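Local coordinates for protein thermospermine synthase (Medicago truncatula, PDB 6BQ6) that probably transfers an aminopropyl group from decarboxylated S-adenosylmethionine to spermidine, giving the tetraamine thermospermine, at residues B[39-51]-B[59-71]. Residues are numbered along the deposited sequence; the frame is centred on the assembly and turned at random. Where two conformers were deposited one is given.
Sequences LRWCFALNSILHT and IALLDTKPFGKAL
Phe67 turns its ring edge onto one face of Phe43, in a T-shaped stack with centroids 4.7 Å apart and planes at 71°. CD2 of Phe67 stands over the centre of the Phe43 ring. Thr64 CG2 lies at the edge of Phe43, and so does Trp41 NE1, which donates to Ser253 O. Phe43 CE1 in turn sits over one face of the Trp41 indole, near its rim. Phe43 CG stands beside its backbone N, anti to the carbonyl carbon (chi1 -50°), and this lays the ring under the edge of Phe67. Phe43 CB separately meets Pro66 CG at 3.7 Å. An alanine at Phe43 would lose the face under Phe67 and is likely to leave that ring free to turn. Thr64 OG1 fixes the turn that carries Phe67: it accepts from Phe67 N, an ST motif, and donates to Gly68 O.

Asn46 and Asp63 cross with amide and carboxylate planes 68° apart, and ND2 of Asn46 gives OD1 of Asp63 a weak bond of 3.3 Å. The side chain of Lys65 bends at its last torsion, and NZ donates a hydrogen bond of 2.8 Å to Asn46 OD1. Asp63 O takes two donors, Asn46 N and Ser47 N, in a classic beta bulge. A second bulge follows where Leu49 N and His50 N share Leu61 O. Beside it, Leu49 CD1 packs on Lys69 CE at 3.7 Å. Ile48 and Leu62 lie side by side, CG2 to CD2 3.9 Å.

Strands 47-53 and 58-64 form an antiparallel hairpin in the tetramerisation domain, and strand 70-73 continues the sheet. Helix 135-144 packs on Leu61 through Phe140. Before the corner at Asn46, strand 39-45 belongs to another sheet: it pairs with strand 29-34, and residues 39-43 pair antiparallel with a strand of a second subunit.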
# COMPACT_ATOMS: atom_id res chain seq x y z
N LEU B 39 -5.59 -1.96 -9.19
CA LEU B 39 -6.16 -2.80 -8.18
C LEU B 39 -5.12 -3.61 -7.42
O LEU B 39 -4.35 -4.27 -8.01
CB LEU B 39 -7.10 -3.73 -8.91
CG LEU B 39 -8.06 -4.62 -8.21
CD1 LEU B 39 -9.04 -3.80 -7.40
CD2 LEU B 39 -8.76 -5.37 -9.31
N ARG B 40 -5.14 -3.53 -6.11
CA ARG B 40 -4.16 -4.22 -5.31
C ARG B 40 -4.81 -5.18 -4.35
O ARG B 40 -5.83 -4.88 -3.79
CB ARG B 40 -3.26 -3.23 -4.60
CG ARG B 40 -2.20 -2.70 -5.55
CD ARG B 40 -1.38 -1.52 -5.04
NE ARG B 40 -1.48 -1.34 -3.60
CZ ARG B 40 -0.95 -0.30 -2.96
NH1 ARG B 40 -0.23 0.62 -3.61
NH2 ARG B 40 -1.11 -0.21 -1.64
N TRP B 41 -4.19 -6.32 -4.18
CA TRP B 41 -4.75 -7.40 -3.39
C TRP B 41 -3.66 -7.77 -2.42
O TRP B 41 -2.56 -8.13 -2.89
CB TRP B 41 -5.03 -8.51 -4.38
CG TRP B 41 -5.57 -9.78 -3.95
CD1 TRP B 41 -5.11 -11.02 -4.34
CD2 TRP B 41 -6.76 -10.00 -3.20
NE1 TRP B 41 -5.97 -12.00 -3.88
CE2 TRP B 41 -6.98 -11.40 -3.17
CE3 TRP B 41 -7.68 -9.17 -2.58
CZ2 TRP B 41 -8.04 -11.96 -2.50
CZ3 TRP B 41 -8.73 -9.72 -1.91
CH2 TRP B 41 -8.90 -11.13 -1.87
N CYS B 42 -3.91 -7.64 -1.10
CA CYS B 42 -2.84 -7.74 -0.11
C CYS B 42 -3.13 -8.79 0.96
O CYS B 42 -4.23 -8.87 1.47
CB CYS B 42 -2.59 -6.41 0.56
SG CYS B 42 -2.57 -5.03 -0.64
N PHE B 43 -2.14 -9.64 1.21
CA PHE B 43 -2.26 -10.72 2.19
C PHE B 43 -1.33 -10.45 3.35
O PHE B 43 -0.14 -10.18 3.16
CB PHE B 43 -1.80 -12.07 1.60
CG PHE B 43 -2.37 -12.43 0.30
CD1 PHE B 43 -3.58 -11.91 -0.15
CD2 PHE B 43 -1.73 -13.39 -0.48
CE1 PHE B 43 -4.09 -12.33 -1.36
CE2 PHE B 43 -2.25 -13.77 -1.69
CZ PHE B 43 -3.41 -13.25 -2.13
N ALA B 44 -1.83 -10.58 4.58
CA ALA B 44 -0.93 -10.43 5.73
C ALA B 44 0.04 -11.62 5.71
O ALA B 44 -0.32 -12.73 5.30
CB ALA B 44 -1.69 -10.42 7.02
N LEU B 45 1.26 -11.33 6.11
CA LEU B 45 2.39 -12.24 6.02
C LEU B 45 2.84 -12.74 7.39
O LEU B 45 3.08 -11.94 8.30
CB LEU B 45 3.56 -11.52 5.41
CG LEU B 45 3.85 -11.43 3.95
CD1 LEU B 45 5.09 -10.58 3.73
CD2 LEU B 45 4.14 -12.82 3.44
N ASN B 46 3.03 -14.05 7.50
CA ASN B 46 3.73 -14.66 8.66
C ASN B 46 5.24 -14.61 8.41
O ASN B 46 6.04 -14.19 9.26
CB ASN B 46 3.31 -16.12 8.85
CG ASN B 46 1.90 -16.28 9.40
OD1 ASN B 46 1.51 -15.58 10.33
ND2 ASN B 46 1.15 -17.25 8.87
N SER B 47 5.68 -15.07 7.25
CA SER B 47 7.10 -15.06 6.97
C SER B 47 7.40 -15.14 5.50
O SER B 47 6.49 -15.37 4.68
CB SER B 47 7.85 -16.14 7.76
OG SER B 47 7.60 -17.38 7.23
N ILE B 48 8.66 -14.90 5.17
CA ILE B 48 9.15 -15.07 3.82
C ILE B 48 10.10 -16.25 3.87
O ILE B 48 11.20 -16.16 4.45
CB ILE B 48 9.86 -13.79 3.33
CG1 ILE B 48 8.87 -12.62 3.40
CG2 ILE B 48 10.41 -13.99 1.94
CD1 ILE B 48 9.51 -11.24 3.25
N LEU B 49 9.63 -17.37 3.33
CA LEU B 49 10.26 -18.66 3.59
C LEU B 49 11.51 -18.85 2.79
O LEU B 49 12.55 -19.26 3.33
CB LEU B 49 9.29 -19.81 3.37
CG LEU B 49 8.09 -19.88 4.33
CD1 LEU B 49 7.11 -20.93 3.84
CD2 LEU B 49 8.52 -20.19 5.76
N HIS B 50 11.44 -18.32 1.55
CA HIS B 50 12.55 -18.20 0.58
C HIS B 50 12.34 -17.11 -0.48
O HIS B 50 11.21 -16.80 -0.87
CB HIS B 50 12.73 -19.53 -0.15
CG HIS B 50 13.73 -19.47 -1.27
ND1 HIS B 50 14.97 -20.05 -1.18
CD2 HIS B 50 13.66 -18.91 -2.50
CE1 HIS B 50 15.64 -19.85 -2.30
NE2 HIS B 50 14.87 -19.16 -3.12
N THR B 51 13.43 -16.52 -0.97
CA THR B 51 13.37 -15.61 -2.11
C THR B 51 14.62 -15.90 -2.97
O THR B 51 15.67 -16.23 -2.42
CB THR B 51 13.28 -14.11 -1.68
OG1 THR B 51 11.94 -13.79 -1.26
CG2 THR B 51 13.64 -13.19 -2.79
N ILE B 59 11.79 -16.07 -7.71
CA ILE B 59 11.02 -17.13 -7.09
C ILE B 59 10.94 -16.81 -5.62
O ILE B 59 11.94 -16.49 -5.03
CB ILE B 59 11.74 -18.50 -7.27
CG1 ILE B 59 12.03 -18.73 -8.77
CG2 ILE B 59 10.89 -19.59 -6.66
CD1 ILE B 59 13.12 -19.71 -9.09
N ALA B 60 9.75 -16.89 -5.03
CA ALA B 60 9.56 -16.61 -3.59
C ALA B 60 8.49 -17.55 -3.05
O ALA B 60 7.54 -17.88 -3.77
CB ALA B 60 9.14 -15.16 -3.38
N LEU B 61 8.72 -18.09 -1.86
CA LEU B 61 7.71 -18.82 -1.13
C LEU B 61 7.38 -18.09 0.17
O LEU B 61 8.28 -17.86 1.02
CB LEU B 61 8.17 -20.23 -0.85
CG LEU B 61 7.13 -21.19 -0.27
CD1 LEU B 61 6.02 -21.60 -1.24
CD2 LEU B 61 7.84 -22.43 0.28
N LEU B 62 6.12 -17.68 0.28
CA LEU B 62 5.68 -16.83 1.38
C LEU B 62 4.80 -17.63 2.27
O LEU B 62 4.04 -18.43 1.79
CB LEU B 62 4.88 -15.64 0.84
CG LEU B 62 5.58 -14.87 -0.26
CD1 LEU B 62 4.72 -13.69 -0.71
CD2 LEU B 62 6.95 -14.37 0.16
N ASP B 63 4.81 -17.37 3.55
CA ASP B 63 3.86 -17.97 4.43
C ASP B 63 2.85 -16.85 4.75
O ASP B 63 3.17 -15.92 5.42
CB ASP B 63 4.52 -18.49 5.69
CG ASP B 63 3.53 -19.07 6.67
OD1 ASP B 63 2.31 -19.10 6.38
OD2 ASP B 63 3.98 -19.49 7.77
N THR B 64 1.67 -16.96 4.16
CA THR B 64 0.63 -15.93 4.29
C THR B 64 -0.41 -16.37 5.26
O THR B 64 -0.71 -17.55 5.36
CB THR B 64 -0.02 -15.60 2.93
OG1 THR B 64 -0.96 -16.61 2.56
CG2 THR B 64 1.04 -15.50 1.83
N LYS B 65 -1.04 -15.41 5.91
CA LYS B 65 -2.07 -15.72 6.89
C LYS B 65 -3.33 -16.20 6.21
O LYS B 65 -3.84 -17.27 6.57
CB LYS B 65 -2.31 -14.54 7.80
CG LYS B 65 -1.11 -14.18 8.67
CD LYS B 65 -1.48 -13.12 9.70
CE LYS B 65 -0.28 -12.56 10.43
NZ LYS B 65 0.08 -13.47 11.56
N PRO B 66 -3.86 -15.45 5.20
CA PRO B 66 -5.13 -15.92 4.67
C PRO B 66 -5.06 -17.22 3.82
O PRO B 66 -5.98 -18.07 3.87
CB PRO B 66 -5.62 -14.73 3.85
CG PRO B 66 -4.39 -13.97 3.50
CD PRO B 66 -3.48 -14.14 4.69
N PHE B 67 -3.98 -17.42 3.09
CA PHE B 67 -3.93 -18.47 2.10
C PHE B 67 -2.81 -19.49 2.32
O PHE B 67 -2.59 -20.32 1.44
CB PHE B 67 -3.85 -17.85 0.71
CG PHE B 67 -5.03 -16.96 0.40
CD1 PHE B 67 -6.30 -17.47 0.44
CD2 PHE B 67 -4.86 -15.60 0.11
CE1 PHE B 67 -7.41 -16.68 0.16
CE2 PHE B 67 -5.97 -14.81 -0.15
CZ PHE B 67 -7.24 -15.35 -0.13
N GLY B 68 -2.14 -19.46 3.46
CA GLY B 68 -0.98 -20.35 3.67
C GLY B 68 0.21 -20.03 2.79
O GLY B 68 0.45 -18.87 2.34
N LYS B 69 0.98 -21.08 2.51
CA LYS B 69 2.19 -20.94 1.77
C LYS B 69 1.87 -20.59 0.34
O LYS B 69 1.01 -21.25 -0.29
CB LYS B 69 3.00 -22.23 1.85
CG LYS B 69 3.50 -22.52 3.25
CD LYS B 69 4.28 -23.84 3.30
CE LYS B 69 5.16 -23.97 4.55
NZ LYS B 69 4.73 -23.13 5.73
N ALA B 70 2.52 -19.56 -0.19
CA ALA B 70 2.21 -19.07 -1.51
C ALA B 70 3.47 -18.98 -2.34
O ALA B 70 4.47 -18.40 -1.88
CB ALA B 70 1.59 -17.70 -1.40
N LEU B 71 3.40 -19.54 -3.54
CA LEU B 71 4.49 -19.52 -4.48
C LEU B 71 4.27 -18.31 -5.37
O LEU B 71 3.21 -18.17 -5.99
CB LEU B 71 4.54 -20.80 -5.28
CG LEU B 71 5.63 -20.87 -6.35
CD1 LEU B 71 7.03 -20.94 -5.73
CD2 LEU B 71 5.40 -22.04 -7.30